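Local coordinates for protein UV damage endonuclease (PDB 3TC3) that probably acts as a metal-dependent endonuclease in DNA repair, recognising UV-induced lesions by flipping dinucleotides and cutting the damaged strand, at residues Leu70-Ser81 with Asn114-Pro122. Residues are numbered along the deposited sequence; the frame is centred on the assembly and turned at random.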
# COMPACT_ATOMS: atom_id res chain seq x y z
N LEU A 70 13.80 11.61 -1.30
CA LEU A 70 15.17 11.17 -1.25
C LEU A 70 16.02 12.15 -0.45
O LEU A 70 16.79 11.73 0.42
CB LEU A 70 15.74 11.10 -2.69
CG LEU A 70 17.21 10.63 -2.81
CD1 LEU A 70 17.40 9.22 -2.24
CD2 LEU A 70 17.58 10.71 -4.30
N LYS A 71 15.83 13.44 -0.69
CA LYS A 71 16.63 14.49 0.03
C LYS A 71 16.32 14.47 1.53
O LYS A 71 17.20 14.74 2.38
CB LYS A 71 16.30 15.83 -0.54
CG LYS A 71 16.90 16.02 -1.94
CD LYS A 71 16.65 17.44 -2.41
CE LYS A 71 16.83 17.57 -3.90
NZ LYS A 71 17.54 18.84 -4.25
N HIS A 72 15.05 14.11 1.89
CA HIS A 72 14.65 14.01 3.31
C HIS A 72 14.78 12.60 3.91
O HIS A 72 14.31 12.34 4.99
CB HIS A 72 13.20 14.52 3.42
CG HIS A 72 13.13 16.00 3.17
ND1 HIS A 72 13.07 16.53 1.92
CD2 HIS A 72 13.18 17.09 4.04
CE1 HIS A 72 13.05 17.88 1.99
NE2 HIS A 72 13.15 18.24 3.27
N GLU A 73 15.47 11.71 3.22
CA GLU A 73 15.85 10.37 3.75
C GLU A 73 14.60 9.47 3.95
O GLU A 73 14.56 8.66 4.89
CB GLU A 73 16.73 10.47 5.01
CG GLU A 73 17.95 11.46 4.73
CD GLU A 73 18.79 11.57 5.99
OE1 GLU A 73 19.59 10.65 6.22
OE2 GLU A 73 18.62 12.54 6.73
N ILE A 74 13.64 9.64 3.07
CA ILE A 74 12.36 8.87 3.09
C ILE A 74 12.38 7.95 1.84
O ILE A 74 12.27 8.43 0.71
CB ILE A 74 11.18 9.84 3.02
CG1 ILE A 74 11.11 10.60 4.37
CG2 ILE A 74 9.86 9.05 2.90
CD1 ILE A 74 10.26 11.86 4.26
N LEU A 75 12.68 6.67 2.04
CA LEU A 75 13.05 5.77 0.91
C LEU A 75 11.96 4.73 0.62
O LEU A 75 12.16 3.80 -0.14
CB LEU A 75 14.39 5.07 1.15
CG LEU A 75 15.65 5.98 1.20
CD1 LEU A 75 16.86 5.15 1.18
CD2 LEU A 75 15.62 6.99 0.17
N PHE A 76 10.76 4.97 1.17
CA PHE A 76 9.58 4.07 0.90
C PHE A 76 8.41 5.05 0.56
O PHE A 76 8.29 6.15 1.11
CB PHE A 76 9.35 3.27 2.25
CG PHE A 76 8.26 2.19 2.21
CD1 PHE A 76 7.73 1.64 1.00
CD2 PHE A 76 7.87 1.66 3.48
CE1 PHE A 76 6.78 0.59 1.10
CE2 PHE A 76 6.90 0.63 3.60
CZ PHE A 76 6.36 0.07 2.36
N PHE A 77 7.54 4.64 -0.37
CA PHE A 77 6.38 5.47 -0.72
C PHE A 77 5.25 4.59 -1.18
O PHE A 77 5.48 3.58 -1.84
CB PHE A 77 6.76 6.46 -1.85
CG PHE A 77 5.74 7.55 -2.01
CD1 PHE A 77 5.54 8.52 -0.98
CD2 PHE A 77 4.92 7.62 -3.20
CE1 PHE A 77 4.47 9.46 -1.14
CE2 PHE A 77 3.91 8.61 -3.33
CZ PHE A 77 3.72 9.58 -2.28
N ARG A 78 4.03 5.01 -0.86
CA ARG A 78 2.80 4.33 -1.33
C ARG A 78 2.20 5.20 -2.43
O ARG A 78 1.67 6.27 -2.17
CB ARG A 78 1.76 3.96 -0.23
CG ARG A 78 0.60 3.08 -0.89
CD ARG A 78 -0.53 2.83 0.19
NE ARG A 78 0.00 2.03 1.34
CZ ARG A 78 -0.65 2.05 2.51
NH1 ARG A 78 -1.78 2.73 2.65
NH2 ARG A 78 -0.21 1.37 3.49
N ILE A 79 2.35 4.77 -3.69
CA ILE A 79 1.82 5.58 -4.84
C ILE A 79 0.30 5.55 -4.83
O ILE A 79 -0.34 4.50 -4.61
CB ILE A 79 2.36 5.00 -6.13
CG1 ILE A 79 3.86 5.21 -6.18
CG2 ILE A 79 1.67 5.69 -7.35
CD1 ILE A 79 4.55 4.58 -7.47
N SER A 80 -0.26 6.74 -5.04
CA SER A 80 -1.71 6.86 -5.03
C SER A 80 -2.40 6.02 -6.14
O SER A 80 -1.91 6.00 -7.29
CB SER A 80 -2.09 8.36 -5.29
OG SER A 80 -3.52 8.43 -5.46
N SER A 81 -3.49 5.38 -5.80
CA SER A 81 -4.34 4.65 -6.81
C SER A 81 -5.01 5.61 -7.74
O SER A 81 -5.50 5.20 -8.82
CB SER A 81 -5.34 3.73 -6.13
OG SER A 81 -4.63 2.82 -5.32
N ASN A 114 17.68 4.95 -6.92
CA ASN A 114 17.82 5.48 -5.59
C ASN A 114 17.28 4.54 -4.48
O ASN A 114 17.15 4.94 -3.38
CB ASN A 114 17.18 6.85 -5.54
CG ASN A 114 17.94 7.84 -6.42
OD1 ASN A 114 19.05 8.25 -6.06
ND2 ASN A 114 17.43 8.13 -7.58
N SER A 115 17.08 3.27 -4.85
CA SER A 115 16.66 2.20 -3.92
C SER A 115 15.37 2.62 -3.18
O SER A 115 15.27 2.43 -1.97
CB SER A 115 17.76 1.94 -2.90
OG SER A 115 18.86 1.38 -3.59
N ILE A 116 14.42 3.15 -3.92
CA ILE A 116 13.17 3.54 -3.25
C ILE A 116 12.22 2.33 -3.31
O ILE A 116 12.08 1.65 -4.35
CB ILE A 116 12.56 4.79 -3.84
CG1 ILE A 116 13.53 5.98 -3.60
CG2 ILE A 116 11.15 5.05 -3.32
CD1 ILE A 116 13.13 7.22 -4.32
N ARG A 117 11.58 2.02 -2.21
CA ARG A 117 10.64 0.85 -2.18
C ARG A 117 9.26 1.41 -2.42
O ARG A 117 8.94 2.46 -1.90
CB ARG A 117 10.69 0.23 -0.80
CG ARG A 117 9.97 -1.06 -0.60
CD ARG A 117 10.88 -2.21 -0.60
NE ARG A 117 10.18 -3.50 -0.63
CZ ARG A 117 10.06 -4.32 0.41
NH1 ARG A 117 10.48 -4.03 1.66
NH2 ARG A 117 9.53 -5.53 0.11
N ILE A 118 8.45 0.64 -3.13
CA ILE A 118 7.09 1.15 -3.53
C ILE A 118 5.98 0.15 -3.14
O ILE A 118 6.09 -1.09 -3.36
CB ILE A 118 7.05 1.35 -5.08
CG1 ILE A 118 7.96 2.54 -5.50
CG2 ILE A 118 5.65 1.63 -5.59
CD1 ILE A 118 7.61 3.89 -4.82
N SER A 119 4.89 0.68 -2.62
CA SER A 119 3.70 -0.13 -2.44
C SER A 119 2.50 0.67 -3.02
O SER A 119 2.64 1.86 -3.40
CB SER A 119 3.42 -0.45 -0.98
OG SER A 119 3.16 0.75 -0.27
N MET A 120 1.39 -0.04 -3.24
CA MET A 120 0.12 0.60 -3.58
C MET A 120 -0.93 -0.16 -2.82
O MET A 120 -0.81 -1.37 -2.62
CB MET A 120 -0.22 0.54 -5.08
CG MET A 120 0.85 1.30 -5.96
SD MET A 120 0.29 1.34 -7.72
CE MET A 120 -1.00 2.61 -7.60
N HIS A 121 -2.06 0.53 -2.53
CA HIS A 121 -3.21 -0.13 -1.83
C HIS A 121 -4.46 0.33 -2.56
O HIS A 121 -4.93 1.44 -2.40
CB HIS A 121 -3.23 0.39 -0.38
CG HIS A 121 -4.40 -0.08 0.49
ND1 HIS A 121 -5.62 0.45 0.43
CD2 HIS A 121 -4.42 -0.98 1.56
CE1 HIS A 121 -6.42 -0.11 1.38
NE2 HIS A 121 -5.68 -0.97 2.09
N PRO A 122 -5.05 -0.56 -3.31
CA PRO A 122 -6.29 -0.20 -4.04
C PRO A 122 -7.47 0.14 -3.16
O PRO A 122 -8.44 0.72 -3.66
CB PRO A 122 -6.63 -1.46 -4.90
CG PRO A 122 -5.61 -2.30 -4.69
CD PRO A 122 -4.56 -1.90 -3.65
O HOH W 1 -2.39 3.14 -3.58
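Phe76, Phe77 and Arg78 pair in parallel with Arg117, Ile118 and Ser119, joining the second and third strands of the TIM barrel. The strand axes run 19° apart. Four backbone hydrogen bonds zip them together, from Arg117 N to Leu75 O (2.8 Å) at one end to Ile79 N to Ser119 O (2.9 Å) at the other. Phe76, Arg78, Arg117 and Ser119 start on the face turned into the barrel. The Phe76 ring meets Arg117 O with its edge, CD1 lying 3.2 Å from that oxygen. With CG anti to the backbone N (chi1 -173°), Arg78 passes Ser119 OG with CB and CG, and its CD reaches His121 CB. That CB lies over one face of the guanidinium, which reaches the manganese site and makes salt bridges with the metal ligands Asp251 and Glu288. These carboxylates probably fix its direction. On the outer face the side-chain contacts are largely apolar. Ile79 CD1 touches Ile118 CG2 at 3.7 Å, while Ile118 CD1 rests on Phe77 CB. The Met120 chain bends at chi3 (75°), bringing CE against the backbone oxygens of Ser80 (3.5 Å) and Ile79. Beyond the last direct backbone bond, a water bridges the segments: it donates to Ile79 O (2.7 Å), accepts from His121 N (2.8 Å) and bonds to Ser81 OG, which also hydrogen-bonds His146. Strands 22-27 and 158-162 flank the pair. Outside, helix 48-71 packs on Phe77 and helix 133-153 on Ile118 and Met120; inside, Met286 of strand 283-287 meets Phe76, Arg78 and Ser119.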